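Local coordinates for protein glycosyltransferase Gtf1 (Streptococcus pneumoniae, PDB 4PQG) that is a two-domain glycosyltransferase of the GT-B fold class that holds uridine-5'-diphosphate and carries an added antiparallel beta-sheet domain, at residues 178-186 with 193-201; 49-57 with 149-158. All blocks are in the same frame, centred on the assembly; numbering follows the deposited sequence.

How the contacts relate
Contact 1 (178-186 with 193-201) and contact 2 (49-57 with 149-158) both reach the long antiparallel sheet of the extended domain, but in different ways. Contact 1 lies within that sheet, pairing the neighbouring strands 181-188 and 191-196; its centre is about 30 Å from the centre of the chain, and it is only partly buried. Contact 2 is a buried seam, its centre about 19 Å from that of the chain, where the loop leading to helix 56-63 packs on strands 143-150 and 154-163. Cross-strand backbone bonds and a salt bridge mark the first; the second relies on apolar packing, with no direct hydrogen bond between its segments. The two meet where Ile-185 CD1 packs against Met-50 CE, 4.1 Å away.

Contact 1: 178-186 with 193-201; sequences DGTPVYDIL and EVYHFKDKI
Strands 181-188 and 191-196 form an antiparallel beta hairpin, joined by main-chain bonds at Asp-184 with His-196 and at Leu-186 with Val-194. Asp-184 and His-196 are a hydrogen-bonded pair, and His-196 N reaches Asp-184 O at 2.7 Å. Leu-186 takes two partners: its N donates to Val-194 O, while its O accepts from Glu-193 N at 3.0 Å, so Glu-193 and Val-194 both face it in a classic beta bulge.

Aromatic and apolar contacts fill one face. The rings of Tyr-183 and Phe-197 are nearly parallel, planes at 4°, yet slid apart with centroids 4.6 Å from each other. The offset places Tyr-183 CB over the centre of the Phe-197 ring, 3.5 Å from its centroid, in a CH-pi contact. Beside them Ile-185 runs alongside Tyr-195: its CG2 sits over one face of the ring, near the rim, and its CG1 comes within 3.7 Å of Tyr-195 CD1.

Charged groups gather on the other face. Lys-198 bends at chi2 (-59°), which carries its amine back across Pro-181 to a salt bridge, NZ to Asp-184 OD2 at 3.2 Å, on the syn side of OD2 but tilted out of the carboxylate plane. A water links the same NZ to Asp-184 OD1, which also bonds Thr-173. A second water bridges Val-182 O and Phe-197 O where the strands part.

In the sheet the hairpin lies between strands 166-175 and 201-203. Phe-208 of helix 205-215 stacks on Tyr-195 and touches Phe-197, while the Tyr-183 hydroxyl bonds to Tyr-74 O in helix 73-76.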
loop_
_atom_site.group_PDB
_atom_site.type_symbol
_atom_site.label_atom_id
_atom_site.label_comp_id
_atom_site.label_asym_id
_atom_site.label_seq_id
_atom_site.Cartn_x
_atom_site.Cartn_y
_atom_site.Cartn_z
ATOM N N ASP A 178 21.955 23.063 -0.362
ATOM C CA ASP A 178 22.469 24.425 -0.180
ATOM C C ASP A 178 21.449 25.509 -0.525
ATOM O O ASP A 178 21.775 26.690 -0.478
ATOM C CB ASP A 178 23.766 24.641 -0.975
ATOM C CG ASP A 178 23.565 24.517 -2.473
ATOM O OD1 ASP A 178 22.410 24.382 -2.945
ATOM O OD2 ASP A 178 24.587 24.528 -3.190
ATOM N N GLY A 179 20.226 25.105 -0.881
ATOM C CA GLY A 179 19.161 26.063 -1.180
ATOM C C GLY A 179 19.065 26.472 -2.648
ATOM O O GLY A 179 18.188 27.260 -3.015
ATOM N N THR A 180 19.945 25.942 -3.493
ATOM C CA THR A 180 19.859 26.213 -4.924
ATOM C C THR A 180 18.821 25.302 -5.593
ATOM O O THR A 180 18.754 24.115 -5.290
ATOM C CB THR A 180 21.230 26.099 -5.644
ATOM O OG1 THR A 180 21.757 24.777 -5.500
ATOM C CG2 THR A 180 22.235 27.076 -5.054
ATOM N N PRO A 181 18.010 25.858 -6.514
ATOM C CA PRO A 181 17.014 25.049 -7.213
ATOM C C PRO A 181 17.667 24.122 -8.200
ATOM O O PRO A 181 18.671 24.489 -8.800
ATOM C CB PRO A 181 16.181 26.092 -7.977
ATOM C CG PRO A 181 17.097 27.262 -8.143
ATOM C CD PRO A 181 17.882 27.296 -6.849
ATOM N N VAL A 182 17.118 22.922 -8.348
ATOM C CA VAL A 182 17.585 21.964 -9.329
ATOM C C VAL A 182 16.693 22.021 -10.563
ATOM O O VAL A 182 17.188 22.056 -11.693
ATOM C CB VAL A 182 17.584 20.522 -8.797
ATOM C CG1 VAL A 182 17.997 19.538 -9.893
ATOM C CG2 VAL A 182 18.515 20.412 -7.601
ATOM N N TYR A 183 15.378 22.013 -10.358
ATOM C CA TYR A 183 14.469 22.039 -11.498
ATOM C C TYR A 183 13.118 22.614 -11.098
ATOM O O TYR A 183 12.778 22.614 -9.912
ATOM C CB TYR A 183 14.324 20.640 -12.111
ATOM C CG TYR A 183 13.570 19.609 -11.277
ATOM C CD1 TYR A 183 12.208 19.356 -11.498
ATOM C CD2 TYR A 183 14.219 18.884 -10.280
ATOM C CE1 TYR A 183 11.524 18.379 -10.756
ATOM C CE2 TYR A 183 13.548 17.925 -9.516
ATOM C CZ TYR A 183 12.205 17.672 -9.765
ATOM O OH TYR A 183 11.543 16.715 -9.021
ATOM N N ASP A 184 12.375 23.110 -12.085
ATOM C CA ASP A 184 11.030 23.665 -11.873
ATOM C C ASP A 184 10.036 22.811 -12.641
ATOM O O ASP A 184 10.346 22.329 -13.724
ATOM C CB ASP A 184 10.924 25.121 -12.371
ATOM C CG ASP A 184 12.071 25.997 -11.887
ATOM O OD1 ASP A 184 12.317 26.019 -10.648
ATOM O OD2 ASP A 184 12.724 26.670 -12.743
ATOM N N ILE A 185 8.840 22.632 -12.095
ATOM C CA ILE A 185 7.799 21.974 -12.860
ATOM C C ILE A 185 6.758 23.034 -13.110
ATOM O O ILE A 185 6.253 23.630 -12.160
ATOM C CB ILE A 185 7.158 20.772 -12.126
ATOM C CG1 ILE A 185 8.241 19.830 -11.560
ATOM C CG2 ILE A 185 6.175 20.057 -13.065
ATOM C CD1 ILE A 185 7.702 18.775 -10.585
ATOM N N LEU A 186 6.469 23.291 -14.377
ATOM C CA LEU A 186 5.419 24.238 -14.720
ATOM C C LEU A 186 4.117 23.457 -14.754
ATOM O O LEU A 186 4.012 22.458 -15.460
ATOM C CB LEU A 186 5.727 24.944 -16.044
ATOM C CG LEU A 186 7.060 25.708 -16.052
ATOM C CD1 LEU A 186 7.191 26.484 -17.367
ATOM C CD2 LEU A 186 7.192 26.649 -14.853
ATOM N N GLU A 193 3.444 19.758 -16.739
ATOM C CA GLU A 193 3.600 19.880 -18.183
ATOM C C GLU A 193 5.055 19.971 -18.630
ATOM O O GLU A 193 5.456 19.339 -19.597
ATOM C CB GLU A 193 2.784 21.068 -18.711
ATOM C CG GLU A 193 1.284 20.794 -18.731
ATOM C CD GLU A 193 0.486 21.776 -19.579
ATOM O OE1 GLU A 193 1.001 22.873 -19.923
ATOM O OE2 GLU A 193 -0.676 21.448 -19.894
ATOM N N VAL A 194 5.844 20.751 -17.907
ATOM C CA VAL A 194 7.221 21.028 -18.308
ATOM C C VAL A 194 8.113 20.916 -17.080
ATOM O O VAL A 194 7.783 21.457 -16.019
ATOM C CB VAL A 194 7.308 22.454 -18.906
ATOM C CG1 VAL A 194 8.743 22.886 -19.123
ATOM C CG2 VAL A 194 6.512 22.570 -20.208
ATOM N N TYR A 195 9.237 20.209 -17.218
ATOM C CA TYR A 195 10.218 20.088 -16.148
ATOM C C TYR A 195 11.485 20.758 -16.611
ATOM O O TYR A 195 12.189 20.235 -17.490
ATOM C CB TYR A 195 10.535 18.623 -15.834
ATOM C CG TYR A 195 9.328 17.769 -15.539
ATOM C CD1 TYR A 195 9.047 17.364 -14.228
ATOM C CD2 TYR A 195 8.470 17.337 -16.570
ATOM C CE1 TYR A 195 7.952 16.578 -13.938
ATOM C CE2 TYR A 195 7.364 16.537 -16.289
ATOM C CZ TYR A 195 7.116 16.164 -14.965
ATOM O OH TYR A 195 6.052 15.370 -14.644
ATOM N N HIS A 196 11.763 21.922 -16.040
ATOM C CA HIS A 196 12.829 22.762 -16.556
ATOM C C HIS A 196 14.045 22.544 -15.712
ATOM O O HIS A 196 14.076 22.953 -14.546
ATOM C CB HIS A 196 12.419 24.239 -16.580
ATOM C CG HIS A 196 13.326 25.110 -17.442
ATOM N ND1 HIS A 196 14.672 25.124 -17.303
ATOM C CD2 HIS A 196 13.030 26.006 -18.470
ATOM C CE1 HIS A 196 15.205 25.965 -18.206
ATOM N NE2 HIS A 196 14.196 26.512 -18.914
ATOM N N PHE A 197 15.050 21.889 -16.289
ATOM C CA PHE A 197 16.282 21.594 -15.545
ATOM C C PHE A 197 17.406 22.626 -15.707
ATOM O O PHE A 197 18.560 22.329 -15.400
ATOM C CB PHE A 197 16.799 20.184 -15.851
ATOM C CG PHE A 197 16.147 19.115 -15.028
ATOM C CD1 PHE A 197 16.848 18.491 -14.004
ATOM C CD2 PHE A 197 14.822 18.743 -15.266
ATOM C CE1 PHE A 197 16.255 17.495 -13.235
ATOM C CE2 PHE A 197 14.217 17.748 -14.497
ATOM C CZ PHE A 197 14.938 17.122 -13.484
ATOM N N LYS A 198 17.049 23.829 -16.159
ATOM C CA LYS A 198 17.960 24.983 -16.274
ATOM C C LYS A 198 18.789 24.904 -17.553
ATOM O O LYS A 198 18.762 25.835 -18.360
ATOM C CB LYS A 198 18.853 25.227 -15.027
ATOM C CG LYS A 198 18.176 25.119 -13.640
ATOM C CD LYS A 198 17.025 26.083 -13.469
ATOM C CE LYS A 198 16.587 26.198 -12.010
ATOM N NZ LYS A 198 15.719 27.398 -11.838
ATOM N N ASP A 199 19.479 23.776 -17.751
ATOM C CA ASP A 199 20.244 23.534 -18.985
ATOM C C ASP A 199 19.557 22.583 -19.982
ATOM O O ASP A 199 20.108 22.275 -21.064
ATOM C CB ASP A 199 21.661 23.052 -18.655
ATOM C CG ASP A 199 21.692 21.706 -17.934
ATOM O OD1 ASP A 199 20.632 21.056 -17.728
ATOM O OD2 ASP A 199 22.810 21.292 -17.568
ATOM N N LYS A 200 18.361 22.114 -19.624
ATOM C CA LYS A 200 17.594 21.209 -20.479
ATOM C C LYS A 200 16.164 21.189 -19.981
ATOM O O LYS A 200 15.876 21.660 -18.881
ATOM C CB LYS A 200 18.186 19.786 -20.470
ATOM C CG LYS A 200 18.174 19.125 -19.099
ATOM C CD LYS A 200 18.512 17.640 -19.138
ATOM C CE LYS A 200 19.982 17.414 -19.446
ATOM N NZ LYS A 200 20.804 17.901 -18.311
ATOM N N ILE A 201 15.284 20.611 -20.782
ATOM C CA ILE A 201 13.865 20.625 -20.511
ATOM C C ILE A 201 13.231 19.282 -20.897
ATOM O O ILE A 201 13.660 18.644 -21.871
ATOM C CB ILE A 201 13.240 21.822 -21.253
ATOM C CG1 ILE A 201 11.910 22.245 -20.663
ATOM C CG2 ILE A 201 13.158 21.578 -22.758
ATOM C CD1 ILE A 201 11.639 23.730 -20.891
HETATM O O HOH W 1 19.462 21.631 -12.674
HETATM O O HOH W 2 13.884 27.880 -9.763
#

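Contact 2: 49-57 with 149-158; sequences DMILADNIQ and YFSYTRYCSE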
loop_
_atom_site.group_PDB
_atom_site.type_symbol
_atom_site.label_atom_id
_atom_site.label_comp_id
_atom_site.label_asym_id
_atom_site.label_seq_id
_atom_site.Cartn_x
_atom_site.Cartn_y
_atom_site.Cartn_z
ATOM N N ASP A 49 4.626 8.827 -7.632
ATOM C CA ASP A 49 3.611 9.834 -7.326
ATOM C C ASP A 49 4.210 11.055 -6.662
ATOM O O ASP A 49 5.175 10.964 -5.908
ATOM C CB ASP A 49 2.530 9.288 -6.392
ATOM C CG ASP A 49 1.519 8.398 -7.097
ATOM O OD1 ASP A 49 1.589 8.191 -8.337
ATOM O OD2 ASP A 49 0.642 7.894 -6.382
ATOM N N MET A 50 3.601 12.204 -6.921
ATOM C CA MET A 50 3.900 13.413 -6.165
ATOM C C MET A 50 3.271 13.279 -4.760
ATOM O O MET A 50 2.048 13.164 -4.621
ATOM C CB MET A 50 3.366 14.639 -6.927
ATOM C CG MET A 50 3.487 15.962 -6.162
ATOM S SD MET A 50 5.227 16.408 -5.952
ATOM C CE MET A 50 5.721 16.741 -7.648
ATOM N N ILE A 51 4.115 13.244 -3.729
ATOM C CA ILE A 51 3.687 13.088 -2.332
ATOM C C ILE A 51 4.225 14.286 -1.555
ATOM O O ILE A 51 5.445 14.369 -1.322
ATOM C CB ILE A 51 4.303 11.812 -1.683
ATOM C CG1 ILE A 51 4.077 10.552 -2.527
ATOM C CG2 ILE A 51 3.827 11.639 -0.238
ATOM C CD1 ILE A 51 2.635 10.125 -2.676
ATOM N N LEU A 52 3.331 15.181 -1.136
ATOM C CA LEU A 52 3.705 16.413 -0.457
ATOM C C LEU A 52 2.919 16.618 0.839
ATOM O O LEU A 52 3.375 17.329 1.737
ATOM C CB LEU A 52 3.510 17.623 -1.394
ATOM C CG LEU A 52 4.552 17.740 -2.529
ATOM C CD1 LEU A 52 4.239 18.896 -3.469
ATOM C CD2 LEU A 52 5.980 17.868 -1.991
ATOM N N ALA A 53 1.757 15.976 0.936
ATOM C CA ALA A 53 0.900 16.098 2.125
ATOM C C ALA A 53 1.636 15.588 3.362
ATOM O O ALA A 53 1.409 16.063 4.486
ATOM C CB ALA A 53 -0.399 15.333 1.914
ATOM N N ASP A 54 2.512 14.608 3.131
ATOM C CA ASP A 54 3.410 14.085 4.148
ATOM C C ASP A 54 4.826 14.072 3.621
ATOM O O ASP A 54 5.025 14.000 2.412
ATOM C CB ASP A 54 3.034 12.635 4.455
ATOM C CG ASP A 54 1.724 12.525 5.195
ATOM O OD1 ASP A 54 1.702 12.886 6.384
ATOM O OD2 ASP A 54 0.732 12.112 4.572
ATOM N N ASN A 55 5.799 14.100 4.529
ATOM C CA ASN A 55 7.168 13.739 4.191
ATOM C C ASN A 55 7.184 12.244 3.831
ATOM O O ASN A 55 6.821 11.415 4.652
ATOM C CB ASN A 55 8.091 14.012 5.393
ATOM C CG ASN A 55 9.551 13.681 5.112
ATOM O OD1 ASN A 55 9.874 12.966 4.158
ATOM N ND2 ASN A 55 10.447 14.214 5.951
ATOM N N ILE A 56 7.604 11.893 2.610
ATOM C CA ILE A 56 7.559 10.496 2.187
ATOM C C ILE A 56 8.327 9.555 3.140
ATOM O O ILE A 56 7.946 8.396 3.320
ATOM C CB ILE A 56 7.973 10.304 0.687
ATOM C CG1 ILE A 56 7.484 8.934 0.168
ATOM C CG2 ILE A 56 9.479 10.517 0.485
ATOM C CD1 ILE A 56 7.773 8.651 -1.298
ATOM N N GLN A 57 9.386 10.066 3.771
ATOM C CA GLN A 57 10.172 9.274 4.700
ATOM C C GLN A 57 9.312 8.821 5.891
ATOM O O GLN A 57 9.475 7.715 6.408
ATOM C CB GLN A 57 11.393 10.063 5.190
ATOM C CG GLN A 57 12.372 9.222 6.013
ATOM C CD GLN A 57 11.930 9.046 7.452
ATOM O OE1 GLN A 57 11.110 9.807 7.948
ATOM N NE2 GLN A 57 12.475 8.034 8.131
ATOM N N TYR A 149 8.064 22.845 1.735
ATOM C CA TYR A 149 8.028 21.490 2.278
ATOM C C TYR A 149 9.407 21.115 2.833
ATOM O O TYR A 149 10.407 21.323 2.154
ATOM C CB TYR A 149 7.608 20.521 1.174
ATOM C CG TYR A 149 6.201 20.800 0.689
ATOM C CD1 TYR A 149 5.101 20.200 1.307
ATOM C CD2 TYR A 149 5.961 21.713 -0.349
ATOM C CE1 TYR A 149 3.800 20.498 0.896
ATOM C CE2 TYR A 149 4.665 22.002 -0.770
ATOM C CZ TYR A 149 3.596 21.388 -0.137
ATOM O OH TYR A 149 2.318 21.645 -0.558
ATOM N N PHE A 150 9.450 20.540 4.044
ATOM C CA PHE A 150 10.704 20.375 4.809
ATOM C C PHE A 150 10.987 18.946 5.280
ATOM O O PHE A 150 10.064 18.220 5.703
ATOM C CB PHE A 150 10.703 21.287 6.055
ATOM C CG PHE A 150 10.391 22.732 5.766
ATOM C CD1 PHE A 150 11.386 23.610 5.325
ATOM C CD2 PHE A 150 9.107 23.227 5.959
ATOM C CE1 PHE A 150 11.099 24.945 5.070
ATOM C CE2 PHE A 150 8.810 24.557 5.697
ATOM C CZ PHE A 150 9.809 25.419 5.253
ATOM N N SER A 151 12.261 18.547 5.201
ATOM C CA SER A 151 12.779 17.333 5.878
ATOM C C SER A 151 13.809 17.855 6.884
ATOM O O SER A 151 13.415 18.414 7.899
ATOM C CB SER A 151 13.375 16.313 4.898
ATOM O OG SER A 151 14.343 16.900 4.032
ATOM N N TYR A 152 15.104 17.747 6.586
ATOM C CA TYR A 152 16.123 18.460 7.393
ATOM C C TYR A 152 16.399 19.863 6.834
ATOM O O TYR A 152 17.064 20.673 7.475
ATOM C CB TYR A 152 17.416 17.654 7.530
ATOM C CG TYR A 152 18.088 17.240 6.220
ATOM C CD1 TYR A 152 19.126 18.003 5.658
ATOM C CD2 TYR A 152 17.720 16.061 5.572
ATOM C CE1 TYR A 152 19.744 17.603 4.472
ATOM C CE2 TYR A 152 18.338 15.652 4.396
ATOM C CZ TYR A 152 19.351 16.417 3.850
ATOM O OH TYR A 152 19.936 15.977 2.672
ATOM N N THR A 153 15.886 20.125 5.628
ATOM C CA THR A 153 15.877 21.465 5.039
ATOM C C THR A 153 14.698 21.521 4.066
ATOM O O THR A 153 14.026 20.509 3.854
ATOM C CB THR A 153 17.207 21.807 4.333
ATOM O OG1 THR A 153 17.221 23.195 3.983
ATOM C CG2 THR A 153 17.418 20.950 3.083
ATOM N N ARG A 154 14.443 22.689 3.478
ATOM C CA ARG A 154 13.403 22.801 2.449
ATOM C C ARG A 154 13.797 22.057 1.185
ATOM O O ARG A 154 14.805 22.369 0.572
ATOM C CB ARG A 154 13.106 24.260 2.119
ATOM C CG ARG A 154 12.146 24.416 0.939
ATOM C CD ARG A 154 11.881 25.879 0.665
ATOM N NE ARG A 154 13.054 26.557 0.125
ATOM C CZ ARG A 154 13.083 27.852 -0.165
ATOM N NH1 ARG A 154 11.989 28.593 0.042
ATOM N NH2 ARG A 154 14.190 28.405 -0.682
ATOM N N TYR A 155 12.981 21.081 0.791
ATOM C CA TYR A 155 13.236 20.334 -0.422
ATOM C C TYR A 155 12.348 20.724 -1.629
ATOM O O TYR A 155 12.712 20.434 -2.757
ATOM C CB TYR A 155 13.167 18.821 -0.151
ATOM C CG TYR A 155 11.804 18.286 0.294
ATOM C CD1 TYR A 155 10.817 17.919 -0.640
ATOM C CD2 TYR A 155 11.530 18.097 1.640
ATOM C CE1 TYR A 155 9.593 17.397 -0.227
ATOM C CE2 TYR A 155 10.309 17.588 2.067
ATOM C CZ TYR A 155 9.347 17.239 1.137
ATOM O OH TYR A 155 8.163 16.725 1.607
ATOM N N CYS A 156 11.210 21.374 -1.375
ATOM C CA CYS A 156 10.267 21.777 -2.425
ATOM C C CYS A 156 9.542 23.080 -2.056
ATOM O O CYS A 156 9.197 23.298 -0.873
ATOM C CB CYS A 156 9.243 20.642 -2.670
ATOM S SG CYS A 156 7.904 21.031 -3.825
ATOM N N SER A 157 9.325 23.942 -3.058
ATOM C CA SER A 157 8.380 25.065 -2.953
ATOM C C SER A 157 7.307 24.988 -4.043
ATOM O O SER A 157 7.583 24.596 -5.180
ATOM C CB SER A 157 9.075 26.418 -3.062
ATOM O OG SER A 157 9.881 26.676 -1.941
ATOM N N GLU A 158 6.089 25.344 -3.670
ATOM C CA GLU A 158 4.994 25.513 -4.596
ATOM C C GLU A 158 4.612 26.979 -4.645
ATOM O O GLU A 158 4.484 27.628 -3.606
ATOM C CB GLU A 158 3.775 24.697 -4.171
ATOM C CG GLU A 158 3.944 23.196 -4.309
ATOM C CD GLU A 158 2.705 22.447 -3.875
ATOM O OE1 GLU A 158 2.141 22.780 -2.813
ATOM O OE2 GLU A 158 2.303 21.515 -4.599
HETATM O O HOH W 3 7.610 14.410 0.462
#
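Leu-52 CG lies anti to its carbonyl carbon (chi1 -73°), and the side chain crosses that of Tyr-149, set the same way (chi1 -64°), at about a right angle, with CB and CD2 over one ring face. The contact docks the loop before helix 56-63 onto the antiparallel hairpin of strands 143-150 and 154-163, so it joins the parallel-sheet domain typical of a GT-B enzyme to the extended sheet. Leu-52 CB approaches Tyr-149 CE1 to 3.7 Å, and Leu-52 CD2 lies 4.1 Å from the Tyr-149 ring centroid in a CH-pi contact. The same methyl also touches Tyr-155 CE1 and Cys-156 SG. The other branch, Leu-52 CD1, comes 3.4 Å from Glu-158 OE2, an oxygen paired with Arg-172.

Tyr-149 is held at its hydroxyl too: OH donates to Glu-158 OE1 at 2.5 Å from above the carboxylate plane, which would limit the ring's freedom to turn under Leu-52. Further along, Asn-55 is the N-cap of helix 56-63, its OD1 accepting from Gln-57 N at 3.0 Å, while ND2 packs against Ser-151 CB and bonds to Ala-83 O.

No direct hydrogen bond crosses between the two segments; a water joins them. It donates to Ile-51 O at 2.8 Å and, over a longer 3.3 Å, to Asp-54 O, tying the loop's own carbonyls together, and its oxygen is hydrogen-bonded to Tyr-155 OH at 2.6 Å.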